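Local coordinates for hypothetical conserved protein TTC0263 (Thermus thermophilus, PDB 2PL2) that is of unknown function but belongs to the tetratricopeptide repeat family, whose stacked helix pairs commonly serve as protein-binding scaffolds, at residues R95-L100 / A129-R134; E101-V106 / G125-L130; K176-A181 / D186-Y191. All coordinates share one frame; numbering follows the deposited sequence.

Interactions 1 and 2 are two levels of one helix pair, and their centres lie about 6 Å apart. Both join helix 93-113 to helix 118-130, and they share Ala129 and Leu130. Interaction 2 packs the helices along their length. Interaction 1 closes the pair where helix 118-130 ends and the chain turns. The two levels touch through Leu131 of interaction 1 and Leu104 of interaction 2. Interaction 3 repeats the antiparallel helix packing later in the same tetratricopeptide repeat region, between helices 167-180 and 185-195. Its centre is about 27 Å from that of interaction 1 and 26 Å from that of interaction 2.

Interaction 1. Residues R95-L100 / A129-R134; sequences RGKGYL and ALLGER
Leu100 packs against Leu130 and Leu131 at one end of an antiparallel helix pair in this tetratricopeptide repeat protein. Leu100 lies within helix 93-113. Leu130 is the last residue of helix 118-130, and Leu131 follows it in the turn. One methyl of Leu100 does most of the touching. Its CD2 lies 3.7 Å from CB of Leu130 and 3.8 Å from CD2 of Leu131, so it meets both neighbours at once. The side chains of Leu100 and Leu130 cross at about a right angle. Those of Leu100 and Leu131 run past each other in opposite directions. Leu131 sets CG beside its backbone N and anti to its carbonyl carbon (chi1 -78°). Its CB does not aim straight at the other helix, but this torsion brings the CD2 end in. Lys97 adds a looser contact at the margin, where its CG is 4.4 Å from CD2 of Leu131. Tyr87 of helix 73-88 touches both Leu100 and Leu130, so a third helix joins this apolar cluster.

The turn after helix 118-130 is a Schellman motif. Gly132 leaves the helix with positive phi, a conformation that favours glycine. Glu133 then takes the N-cap position of the next helix, and its carboxylate forms a salt bridge with Lys136. On helix 93-113, Arg95 reaches along its own helix to Tyr99, one turn on. NE and NH2 of Arg95 both donate hydrogen bonds to OH of Tyr99, gripping it side-on. NE of Arg95 is 3.0 Å from OH of Tyr99, NH2 of Arg95 is 3.1 Å from that same OH, and the oxygen lies only 3° out of the guanidinium plane.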
ATOM      1  N   ARG A  95       9.442  18.840   8.311  1.00 61.49           N
ATOM      2  CA  ARG A  95       9.376  17.706   9.218  1.00 58.64           C
ATOM      3  C   ARG A  95       9.776  16.456   8.443  1.00 55.91           C
ATOM      4  O   ARG A  95      10.428  15.562   8.985  1.00 55.71           O
ATOM      5  CB  ARG A  95       7.955  17.546   9.768  1.00 59.67           C
ATOM      6  CG  ARG A  95       7.747  16.287  10.588  1.00 60.76           C
ATOM      7  CD  ARG A  95       6.290  16.096  10.976  1.00 61.87           C
ATOM      8  NE  ARG A  95       6.082  14.833  11.680  1.00 62.43           N
ATOM      9  CZ  ARG A  95       4.928  14.468  12.226  1.00 62.10           C
ATOM     10  NH1 ARG A  95       3.875  15.269  12.148  1.00 62.96           N
ATOM     11  NH2 ARG A  95       4.825  13.306  12.853  1.00 61.76           N
ATOM     12  N   GLY A  96       9.388  16.407   7.170  1.00 52.79           N
ATOM     13  CA  GLY A  96       9.705  15.264   6.329  1.00 47.91           C
ATOM     14  C   GLY A  96      11.184  15.097   6.037  1.00 45.57           C
ATOM     15  O   GLY A  96      11.706  13.988   6.074  1.00 44.62           O
ATOM     16  N   LYS A  97      11.865  16.196   5.741  1.00 44.79           N
ATOM     17  CA  LYS A  97      13.291  16.143   5.445  1.00 44.28           C
ATOM     18  C   LYS A  97      14.072  15.455   6.551  1.00 42.54           C
ATOM     19  O   LYS A  97      14.952  14.641   6.277  1.00 43.47           O
ATOM     20  CB  LYS A  97      13.860  17.547   5.237  1.00 46.15           C
ATOM     21  CG  LYS A  97      15.378  17.549   5.098  1.00 49.52           C
ATOM     22  CD  LYS A  97      15.913  18.876   4.578  1.00 51.14           C
ATOM     23  CE  LYS A  97      17.410  18.778   4.311  1.00 53.82           C
ATOM     24  NZ  LYS A  97      17.944  19.983   3.617  1.00 55.02           N
ATOM     25  N   GLY A  98      13.754  15.788   7.798  1.00 40.25           N
ATOM     26  CA  GLY A  98      14.450  15.180   8.917  1.00 36.34           C
ATOM     27  C   GLY A  98      14.427  13.669   8.831  1.00 34.61           C
ATOM     28  O   GLY A  98      15.475  13.019   8.882  1.00 33.53           O
ATOM     29  N   TYR A  99      13.226  13.113   8.695  1.00 34.40           N
ATOM     30  CA  TYR A  99      13.040  11.667   8.587  1.00 34.54           C
ATOM     31  C   TYR A  99      13.891  11.067   7.451  1.00 35.19           C
ATOM     32  O   TYR A  99      14.493  10.007   7.601  1.00 35.01           O
ATOM     33  CB  TYR A  99      11.567  11.349   8.326  1.00 34.22           C
ATOM     34  CG  TYR A  99      10.603  11.695   9.449  1.00 35.01           C
ATOM     35  CD1 TYR A  99      10.671  11.054  10.686  1.00 34.61           C
ATOM     36  CD2 TYR A  99       9.584  12.629   9.251  1.00 35.44           C
ATOM     37  CE1 TYR A  99       9.746  11.337  11.697  1.00 34.02           C
ATOM     38  CE2 TYR A  99       8.661  12.915  10.247  1.00 34.86           C
ATOM     39  CZ  TYR A  99       8.747  12.268  11.469  1.00 35.40           C
ATOM     40  OH  TYR A  99       7.852  12.582  12.463  1.00 35.05           O
ATOM     41  N   LEU A 100      13.927  11.759   6.315  1.00 35.61           N
ATOM     42  CA  LEU A 100      14.681  11.320   5.149  1.00 36.80           C
ATOM     43  C   LEU A 100      16.155  11.365   5.482  1.00 37.02           C
ATOM     44  O   LEU A 100      16.934  10.501   5.070  1.00 36.60           O
ATOM     45  CB  LEU A 100      14.390  12.250   3.966  1.00 38.06           C
ATOM     46  CG  LEU A 100      13.646  11.751   2.718  1.00 37.49           C
ATOM     47  CD1 LEU A 100      12.584  10.726   3.074  1.00 36.08           C
ATOM     48  CD2 LEU A 100      13.032  12.967   2.009  1.00 35.42           C
ATOM     49  N   ALA A 129      16.352  10.674  -4.063  1.00 37.56           N
ATOM     50  CA  ALA A 129      15.324  11.185  -4.968  1.00 37.65           C
ATOM     51  C   ALA A 129      14.257  11.942  -4.170  1.00 38.44           C
ATOM     52  O   ALA A 129      13.904  13.069  -4.507  1.00 38.69           O
ATOM     53  CB  ALA A 129      14.692  10.035  -5.744  1.00 36.05           C
ATOM     54  N   LEU A 130      13.747  11.321  -3.110  1.00 40.17           N
ATOM     55  CA  LEU A 130      12.737  11.963  -2.272  1.00 40.25           C
ATOM     56  C   LEU A 130      13.289  13.279  -1.748  1.00 41.54           C
ATOM     57  O   LEU A 130      12.529  14.201  -1.446  1.00 42.02           O
ATOM     58  CB  LEU A 130      12.353  11.048  -1.109  1.00 39.01           C
ATOM     59  CG  LEU A 130      11.712   9.732  -1.554  1.00 40.13           C
ATOM     60  CD1 LEU A 130      11.531   8.797  -0.373  1.00 39.88           C
ATOM     61  CD2 LEU A 130      10.369  10.025  -2.216  1.00 40.99           C
ATOM     62  N   LEU A 131      14.616  13.355  -1.635  1.00 43.30           N
ATOM     63  CA  LEU A 131      15.283  14.564  -1.169  1.00 45.37           C
ATOM     64  C   LEU A 131      15.486  15.517  -2.344  1.00 46.77           C
ATOM     65  O   LEU A 131      16.098  16.572  -2.206  1.00 48.37           O
ATOM     66  CB  LEU A 131      16.649  14.227  -0.561  1.00 45.92           C
ATOM     67  CG  LEU A 131      16.735  13.654   0.859  1.00 46.75           C
ATOM     68  CD1 LEU A 131      18.131  13.088   1.088  1.00 44.85           C
ATOM     69  CD2 LEU A 131      16.419  14.726   1.883  1.00 46.59           C
ATOM     70  N   GLY A 132      14.967  15.144  -3.504  1.00 47.74           N
ATOM     71  CA  GLY A 132      15.133  15.989  -4.666  1.00 47.95           C
ATOM     72  C   GLY A 132      16.592  16.053  -5.066  1.00 49.15           C
ATOM     73  O   GLY A 132      17.041  17.036  -5.655  1.00 50.34           O
ATOM     74  N   GLU A 133      17.346  15.014  -4.725  1.00 49.22           N
ATOM     75  CA  GLU A 133      18.758  14.962  -5.085  1.00 50.61           C
ATOM     76  C   GLU A 133      18.954  13.981  -6.231  1.00 50.73           C
ATOM     77  O   GLU A 133      19.612  12.947  -6.093  1.00 49.57           O
ATOM     78  CB  GLU A 133      19.606  14.552  -3.885  1.00 52.21           C
ATOM     79  CG  GLU A 133      19.771  15.647  -2.845  1.00 53.05           C
ATOM     80  CD  GLU A 133      20.685  15.224  -1.718  1.00 54.65           C
ATOM     81  OE1 GLU A 133      20.327  14.276  -0.978  1.00 54.76           O
ATOM     82  OE2 GLU A 133      21.768  15.832  -1.581  1.00 55.97           O
ATOM     83  N   ARG A 134      18.339  14.330  -7.360  1.00 51.27           N
ATOM     84  CA  ARG A 134      18.383  13.550  -8.593  1.00 50.63           C
ATOM     85  C   ARG A 134      19.775  13.014  -8.869  1.00 48.24           C
ATOM     86  O   ARG A 134      19.956  11.826  -9.134  1.00 47.05           O
ATOM     87  CB  ARG A 134      17.922  14.430  -9.758  1.00 54.86           C
ATOM     88  CG  ARG A 134      18.675  15.757  -9.870  1.00 59.71           C
ATOM     89  CD  ARG A 134      18.076  16.683 -10.929  1.00 63.66           C
ATOM     90  NE  ARG A 134      16.722  17.113 -10.579  1.00 66.94           N
ATOM     91  CZ  ARG A 134      16.426  17.896  -9.545  1.00 67.91           C
ATOM     92  NH1 ARG A 134      17.388  18.347  -8.750  1.00 68.28           N
ATOM     93  NH2 ARG A 134      15.167  18.231  -9.299  1.00 68.05           N
TER

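Interaction 2. Residues E101-V106 / G125-L130; sequences EQALSV and GLVYAL
Leu104 reaches between Val127 and Tyr128, and this is the tight part of the contact. CD2 of Leu104 sits 3.5 Å from CG1 of Val127. The same methyl lies over one face of the Tyr128 ring, 3.9 Å from its centroid and 16° off the ring normal. This is a CH-pi contact, shifted somewhat toward the rim. The other methyl of Leu104 also meets the ring, with CD1 3.7 Å from CE1 of Tyr128. The side chains of Leu104 and Tyr128 cross at about a right angle, while Leu104 and Val127 slide past each other in opposite directions.

Val127 spreads its two branches. CG1, anti to the backbone N (chi1 174°), goes to Leu104. CG2 turns to Ala103, and here the packing is looser, with CG2 of Val127 4.2 Å from CB of Ala103. Ala103 and Val127 are buried, and Leu107 further along helix 93-113 also touches Val127. Leu104 and Tyr128 are only partly exposed. The solvent side of helix 93-113 is formed by Glu101 and Ser105, which make no contact with residues 125-130.

The two helix segments run antiparallel at 155°, with their axes 9.8 Å apart at closest approach. Antiparallel packing of successive helices is characteristic of tetratricopeptide repeat folds. Tyr128 also touches Lys136, Ala137 and Ser140 of helix 134-147, so its ring links this pair to the next helix. Gln102 touches Tyr83 of helix 73-88. The touching groups across this contact are methyls and an aromatic ring. Its cohesion therefore probably comes from shape fit, dispersion and the hydrophobic effect rather than from directed polar bonds.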
ATOM      1  N   GLU A 101      16.528  12.397   6.229  1.00 37.79           N
ATOM      2  CA  GLU A 101      17.910  12.595   6.657  1.00 37.15           C
ATOM      3  C   GLU A 101      18.316  11.414   7.537  1.00 34.58           C
ATOM      4  O   GLU A 101      19.444  10.917   7.437  1.00 34.84           O
ATOM      5  CB  GLU A 101      18.019  13.894   7.448  1.00 42.03           C
ATOM      6  CG  GLU A 101      19.354  14.594   7.335  1.00 46.79           C
ATOM      7  CD  GLU A 101      19.494  15.358   6.037  1.00 50.07           C
ATOM      8  OE1 GLU A 101      18.530  16.075   5.666  1.00 51.89           O
ATOM      9  OE2 GLU A 101      20.570  15.252   5.398  1.00 50.45           O
ATOM     10  N   GLN A 102      17.387  10.964   8.385  1.00 31.35           N
ATOM     11  CA  GLN A 102      17.637   9.825   9.274  1.00 31.73           C
ATOM     12  C   GLN A 102      17.793   8.548   8.469  1.00 31.22           C
ATOM     13  O   GLN A 102      18.602   7.678   8.814  1.00 30.57           O
ATOM     14  CB  GLN A 102      16.490   9.640  10.280  1.00 31.78           C
ATOM     15  CG  GLN A 102      16.292  10.808  11.230  1.00 31.38           C
ATOM     16  CD  GLN A 102      15.372  10.462  12.393  1.00 31.79           C
ATOM     17  OE1 GLN A 102      15.742   9.693  13.285  1.00 32.58           O
ATOM     18  NE2 GLN A 102      14.168  11.018  12.384  1.00 31.46           N
ATOM     19  N   ALA A 103      16.996   8.438   7.406  1.00 32.94           N
ATOM     20  CA  ALA A 103      17.035   7.273   6.528  1.00 32.99           C
ATOM     21  C   ALA A 103      18.384   7.206   5.825  1.00 32.37           C
ATOM     22  O   ALA A 103      18.943   6.127   5.659  1.00 32.64           O
ATOM     23  CB  ALA A 103      15.891   7.332   5.505  1.00 32.56           C
ATOM     24  N   LEU A 104      18.910   8.360   5.422  1.00 32.67           N
ATOM     25  CA  LEU A 104      20.212   8.416   4.762  1.00 34.04           C
ATOM     26  C   LEU A 104      21.294   8.020   5.743  1.00 34.79           C
ATOM     27  O   LEU A 104      22.250   7.323   5.395  1.00 36.85           O
ATOM     28  CB  LEU A 104      20.527   9.826   4.278  1.00 35.29           C
ATOM     29  CG  LEU A 104      20.051  10.288   2.905  1.00 38.69           C
ATOM     30  CD1 LEU A 104      20.731  11.614   2.587  1.00 37.99           C
ATOM     31  CD2 LEU A 104      20.411   9.253   1.845  1.00 39.00           C
ATOM     32  N   SER A 105      21.142   8.484   6.975  1.00 32.72           N
ATOM     33  CA  SER A 105      22.112   8.204   8.015  1.00 31.28           C
ATOM     34  C   SER A 105      22.177   6.726   8.340  1.00 28.70           C
ATOM     35  O   SER A 105      23.255   6.142   8.415  1.00 28.79           O
ATOM     36  CB  SER A 105      21.763   9.005   9.273  1.00 34.36           C
ATOM     37  OG  SER A 105      22.773   8.876  10.255  1.00 36.43           O
ATOM     38  N   VAL A 106      21.019   6.115   8.529  1.00 26.88           N
ATOM     39  CA  VAL A 106      20.961   4.699   8.868  1.00 25.84           C
ATOM     40  C   VAL A 106      21.456   3.825   7.715  1.00 26.52           C
ATOM     41  O   VAL A 106      22.093   2.791   7.923  1.00 26.38           O
ATOM     42  CB  VAL A 106      19.515   4.307   9.260  1.00 24.19           C
ATOM     43  CG1 VAL A 106      19.442   2.840   9.561  1.00 24.83           C
ATOM     44  CG2 VAL A 106      19.064   5.117  10.486  1.00 23.12           C
ATOM     45  N   GLY A 125      19.348   5.395  -3.115  1.00 35.15           N
ATOM     46  CA  GLY A 125      18.961   6.163  -4.290  1.00 35.38           C
ATOM     47  C   GLY A 125      17.531   6.667  -4.193  1.00 35.48           C
ATOM     48  O   GLY A 125      17.231   7.808  -4.540  1.00 35.88           O
ATOM     49  N   LEU A 126      16.644   5.809  -3.703  1.00 36.05           N
ATOM     50  CA  LEU A 126      15.242   6.162  -3.540  1.00 36.78           C
ATOM     51  C   LEU A 126      15.116   7.293  -2.524  1.00 37.04           C
ATOM     52  O   LEU A 126      14.210   8.124  -2.617  1.00 38.24           O
ATOM     53  CB  LEU A 126      14.454   4.941  -3.065  1.00 38.03           C
ATOM     54  CG  LEU A 126      12.921   5.010  -3.097  1.00 41.20           C
ATOM     55  CD1 LEU A 126      12.347   3.641  -2.713  1.00 41.18           C
ATOM     56  CD2 LEU A 126      12.418   6.089  -2.145  1.00 42.70           C
ATOM     57  N   VAL A 127      16.031   7.326  -1.559  1.00 35.62           N
ATOM     58  CA  VAL A 127      16.022   8.357  -0.529  1.00 33.11           C
ATOM     59  C   VAL A 127      16.550   9.683  -1.065  1.00 32.81           C
ATOM     60  O   VAL A 127      15.997  10.746  -0.764  1.00 32.63           O
ATOM     61  CB  VAL A 127      16.848   7.920   0.708  1.00 33.00           C
ATOM     62  CG1 VAL A 127      16.953   9.076   1.709  1.00 29.74           C
ATOM     63  CG2 VAL A 127      16.189   6.711   1.369  1.00 28.72           C
ATOM     64  N   TYR A 128      17.617   9.633  -1.856  1.00 34.96           N
ATOM     65  CA  TYR A 128      18.158  10.855  -2.446  1.00 35.79           C
ATOM     66  C   TYR A 128      17.129  11.502  -3.369  1.00 37.51           C
ATOM     67  O   TYR A 128      17.047  12.730  -3.455  1.00 38.49           O
ATOM     68  CB  TYR A 128      19.421  10.561  -3.244  1.00 35.47           C
ATOM     69  CG  TYR A 128      20.664  10.436  -2.407  1.00 35.08           C
ATOM     70  CD1 TYR A 128      21.036  11.444  -1.513  1.00 35.95           C
ATOM     71  CD2 TYR A 128      21.486   9.329  -2.526  1.00 35.64           C
ATOM     72  CE1 TYR A 128      22.200  11.347  -0.762  1.00 34.45           C
ATOM     73  CE2 TYR A 128      22.654   9.222  -1.784  1.00 37.33           C
ATOM     74  CZ  TYR A 128      23.004  10.235  -0.903  1.00 35.30           C
ATOM     75  OH  TYR A 128      24.153  10.112  -0.176  1.00 36.02           O
ATOM     76  N   ALA A 129      16.352  10.674  -4.063  1.00 37.56           N
ATOM     77  CA  ALA A 129      15.324  11.185  -4.968  1.00 37.65           C
ATOM     78  C   ALA A 129      14.257  11.942  -4.170  1.00 38.44           C
ATOM     79  O   ALA A 129      13.904  13.069  -4.507  1.00 38.69           O
ATOM     80  CB  ALA A 129      14.692  10.035  -5.744  1.00 36.05           C
ATOM     81  N   LEU A 130      13.747  11.321  -3.110  1.00 40.17           N
ATOM     82  CA  LEU A 130      12.737  11.963  -2.272  1.00 40.25           C
ATOM     83  C   LEU A 130      13.289  13.279  -1.748  1.00 41.54           C
ATOM     84  O   LEU A 130      12.529  14.201  -1.446  1.00 42.02           O
ATOM     85  CB  LEU A 130      12.353  11.048  -1.109  1.00 39.01           C
ATOM     86  CG  LEU A 130      11.712   9.732  -1.554  1.00 40.13           C
ATOM     87  CD1 LEU A 130      11.531   8.797  -0.373  1.00 39.88           C
ATOM     88  CD2 LEU A 130      10.369  10.025  -2.216  1.00 40.99           C
TER

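Interaction 3. Residues K176-A181 / D186-Y191; sequences KALEQA and DLRVRY
Leu178 overlaps Leu187 across the helix pair, and the two side chains slide past each other in opposite directions. CD2 of Leu178 lies 3.7 Å from CB of Leu187. Each branch of Leu178 has a further neighbour. CD2 also meets the aliphatic part of Arg188, 3.9 Å from its CG, with the two side chains at about a right angle. CD1 goes the other way along the helix to Tyr191 and comes within 3.6 Å of its CD2. It approaches that ring obliquely. Tyr191 holds CG anti to its backbone N (chi1 -174°), which carries the ring back along helix 167-180.

Leu187 fills the inner side of the contact. CD2 of Leu187 lies 3.4 Å from the backbone C of Ala177 and 3.5 Å from its CB.

The segments 176-180 and 186-191 run antiparallel at 162°, their axes 10.0 Å apart. A short turn joins these successive antiparallel helices, as in the stacked helices of a tetratricopeptide repeat fold. Helix 151-164 packs on the same inner side, with Ser155 touching Leu187 and Arg154 touching Ala177.

The side chain of Arg188, whose CG packs on Leu178, extends from CG to NE, and its NH2 forms a hydrogen bond with the carbonyl oxygen of Pro182 in the turn. Arg190 forms a salt bridge with Asp186 one turn back, and the hydrogen bond from its NE to OD2 of Asp186 is weak at 3.4 Å. Next to it, Val189 packs on Leu18 of the second subunit.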
ATOM      1  N   LYS A 176      14.354  -2.726 -21.035  1.00 21.88           N
ATOM      2  CA  LYS A 176      15.362  -3.677 -20.576  1.00 23.72           C
ATOM      3  C   LYS A 176      14.786  -4.541 -19.454  1.00 24.37           C
ATOM      4  O   LYS A 176      14.877  -5.771 -19.485  1.00 25.01           O
ATOM      5  CB  LYS A 176      16.600  -2.944 -20.058  1.00 27.31           C
ATOM      6  CG  LYS A 176      17.726  -3.896 -19.674  1.00 33.12           C
ATOM      7  CD  LYS A 176      18.156  -4.735 -20.880  1.00 35.33           C
ATOM      8  CE  LYS A 176      18.945  -5.967 -20.471  1.00 37.78           C
ATOM      9  NZ  LYS A 176      20.257  -5.628 -19.844  1.00 41.54           N
ATOM     10  N   ALA A 177      14.200  -3.884 -18.455  1.00 24.83           N
ATOM     11  CA  ALA A 177      13.592  -4.585 -17.328  1.00 23.14           C
ATOM     12  C   ALA A 177      12.614  -5.625 -17.849  1.00 20.32           C
ATOM     13  O   ALA A 177      12.572  -6.748 -17.352  1.00 17.70           O
ATOM     14  CB  ALA A 177      12.877  -3.588 -16.403  1.00 23.97           C
ATOM     15  N   LEU A 178      11.842  -5.261 -18.872  1.00 21.92           N
ATOM     16  CA  LEU A 178      10.879  -6.202 -19.455  1.00 23.83           C
ATOM     17  C   LEU A 178      11.518  -7.361 -20.213  1.00 25.38           C
ATOM     18  O   LEU A 178      10.867  -8.370 -20.455  1.00 25.13           O
ATOM     19  CB  LEU A 178       9.875  -5.468 -20.351  1.00 24.15           C
ATOM     20  CG  LEU A 178       8.678  -4.962 -19.529  1.00 23.42           C
ATOM     21  CD1 LEU A 178       7.923  -3.909 -20.285  1.00 18.90           C
ATOM     22  CD2 LEU A 178       7.776  -6.151 -19.168  1.00 20.24           C
ATOM     23  N   GLU A 179      12.787  -7.233 -20.590  1.00 27.12           N
ATOM     24  CA  GLU A 179      13.446  -8.341 -21.264  1.00 29.72           C
ATOM     25  C   GLU A 179      13.857  -9.360 -20.204  1.00 29.19           C
ATOM     26  O   GLU A 179      13.900 -10.558 -20.455  1.00 27.85           O
ATOM     27  CB  GLU A 179      14.675  -7.859 -22.042  1.00 36.58           C
ATOM     28  CG  GLU A 179      14.369  -6.777 -23.082  1.00 46.06           C
ATOM     29  CD  GLU A 179      13.468  -7.264 -24.224  1.00 50.45           C
ATOM     30  OE1 GLU A 179      12.422  -7.894 -23.943  1.00 53.29           O
ATOM     31  OE2 GLU A 179      13.806  -7.006 -25.405  1.00 52.17           O
ATOM     32  N   GLN A 180      14.155  -8.886 -19.003  1.00 29.90           N
ATOM     33  CA  GLN A 180      14.541  -9.803 -17.928  1.00 28.74           C
ATOM     34  C   GLN A 180      13.325 -10.571 -17.415  1.00 27.37           C
ATOM     35  O   GLN A 180      13.434 -11.745 -17.032  1.00 27.75           O
ATOM     36  CB  GLN A 180      15.205  -9.033 -16.795  1.00 27.24           C
ATOM     37  CG  GLN A 180      16.450  -8.322 -17.243  1.00 26.87           C
ATOM     38  CD  GLN A 180      16.920  -7.306 -16.230  1.00 28.57           C
ATOM     39  OE1 GLN A 180      16.120  -6.514 -15.711  1.00 27.52           O
ATOM     40  NE2 GLN A 180      18.224  -7.306 -15.947  1.00 25.65           N
ATOM     41  N   ALA A 181      12.168  -9.915 -17.434  1.00 25.46           N
ATOM     42  CA  ALA A 181      10.926 -10.543 -16.990  1.00 25.01           C
ATOM     43  C   ALA A 181       9.796 -10.060 -17.905  1.00 24.48           C
ATOM     44  O   ALA A 181       9.009  -9.193 -17.544  1.00 21.02           O
ATOM     45  CB  ALA A 181      10.650 -10.168 -15.539  1.00 24.80           C
ATOM     46  N   ASP A 186       3.192  -5.921 -13.802  1.00 26.12           N
ATOM     47  CA  ASP A 186       3.500  -4.740 -13.028  1.00 25.44           C
ATOM     48  C   ASP A 186       4.359  -3.867 -13.926  1.00 23.42           C
ATOM     49  O   ASP A 186       4.095  -2.685 -14.131  1.00 24.85           O
ATOM     50  CB  ASP A 186       4.276  -5.136 -11.778  1.00 29.92           C
ATOM     51  CG  ASP A 186       4.744  -3.929 -10.983  1.00 34.49           C
ATOM     52  OD1 ASP A 186       3.887  -3.221 -10.406  1.00 35.58           O
ATOM     53  OD2 ASP A 186       5.973  -3.677 -10.954  1.00 38.04           O
ATOM     54  N   LEU A 187       5.393  -4.478 -14.478  1.00 22.23           N
ATOM     55  CA  LEU A 187       6.305  -3.785 -15.379  1.00 22.53           C
ATOM     56  C   LEU A 187       5.608  -3.243 -16.650  1.00 19.28           C
ATOM     57  O   LEU A 187       5.846  -2.101 -17.052  1.00 16.19           O
ATOM     58  CB  LEU A 187       7.451  -4.733 -15.748  1.00 25.11           C
ATOM     59  CG  LEU A 187       8.846  -4.119 -15.878  1.00 27.77           C
ATOM     60  CD1 LEU A 187       9.102  -3.126 -14.762  1.00 25.64           C
ATOM     61  CD2 LEU A 187       9.872  -5.248 -15.859  1.00 26.16           C
ATOM     62  N   ARG A 188       4.736  -4.042 -17.262  1.00 17.62           N
ATOM     63  CA  ARG A 188       4.037  -3.601 -18.477  1.00 16.32           C
ATOM     64  C   ARG A 188       3.211  -2.350 -18.258  1.00 15.40           C
ATOM     65  O   ARG A 188       3.234  -1.435 -19.074  1.00 13.20           O
ATOM     66  CB  ARG A 188       3.146  -4.712 -19.018  1.00 17.77           C
ATOM     67  CG  ARG A 188       3.919  -5.914 -19.489  1.00 18.15           C
ATOM     68  CD  ARG A 188       2.988  -6.981 -20.026  1.00 21.90           C
ATOM     69  NE  ARG A 188       3.726  -8.088 -20.624  1.00 23.71           N
ATOM     70  CZ  ARG A 188       3.167  -9.225 -21.008  1.00 22.78           C
ATOM     71  NH1 ARG A 188       1.864  -9.396 -20.859  1.00 25.79           N
ATOM     72  NH2 ARG A 188       3.909 -10.195 -21.519  1.00 21.75           N
ATOM     73  N   VAL A 189       2.492  -2.300 -17.143  1.00 16.28           N
ATOM     74  CA  VAL A 189       1.682  -1.132 -16.819  1.00 15.45           C
ATOM     75  C   VAL A 189       2.521   0.138 -16.659  1.00 17.24           C
ATOM     76  O   VAL A 189       2.116   1.203 -17.104  1.00 17.21           O
ATOM     77  CB  VAL A 189       0.866  -1.351 -15.508  1.00 16.59           C
ATOM     78  CG1 VAL A 189       0.040  -0.075 -15.178  1.00 11.96           C
ATOM     79  CG2 VAL A 189      -0.067  -2.548 -15.661  1.00 13.52           C
ATOM     80  N   ARG A 190       3.683   0.044 -16.017  1.00 22.23           N
ATOM     81  CA  ARG A 190       4.509   1.233 -15.830  1.00 25.13           C
ATOM     82  C   ARG A 190       5.036   1.687 -17.171  1.00 25.79           C
ATOM     83  O   ARG A 190       5.080   2.879 -17.457  1.00 25.37           O
ATOM     84  CB  ARG A 190       5.680   0.942 -14.887  1.00 27.67           C
ATOM     85  CG  ARG A 190       5.287   0.797 -13.421  1.00 28.02           C
ATOM     86  CD  ARG A 190       6.288  -0.078 -12.701  1.00 32.70           C
ATOM     87  NE  ARG A 190       5.922  -0.327 -11.312  1.00 34.55           N
ATOM     88  CZ  ARG A 190       6.178   0.506 -10.307  1.00 37.81           C
ATOM     89  NH1 ARG A 190       6.810   1.657 -10.533  1.00 36.81           N
ATOM     90  NH2 ARG A 190       5.800   0.187  -9.069  1.00 37.62           N
ATOM     91  N   TYR A 191       5.438   0.725 -17.996  1.00 27.04           N
ATOM     92  CA  TYR A 191       5.963   1.020 -19.327  1.00 26.53           C
ATOM     93  C   TYR A 191       4.869   1.712 -20.127  1.00 26.09           C
ATOM     94  O   TYR A 191       5.085   2.781 -20.708  1.00 23.71           O
ATOM     95  CB  TYR A 191       6.376  -0.284 -20.001  1.00 28.83           C
ATOM     96  CG  TYR A 191       7.071  -0.115 -21.317  1.00 29.56           C
ATOM     97  CD1 TYR A 191       7.936   0.955 -21.541  1.00 28.33           C
ATOM     98  CD2 TYR A 191       6.932  -1.077 -22.317  1.00 30.99           C
ATOM     99  CE1 TYR A 191       8.650   1.054 -22.727  1.00 29.77           C
ATOM    100  CE2 TYR A 191       7.637  -0.987 -23.495  1.00 31.60           C
ATOM    101  CZ  TYR A 191       8.497   0.076 -23.696  1.00 30.58           C
ATOM    102  OH  TYR A 191       9.221   0.142 -24.857  1.00 31.92           O
TER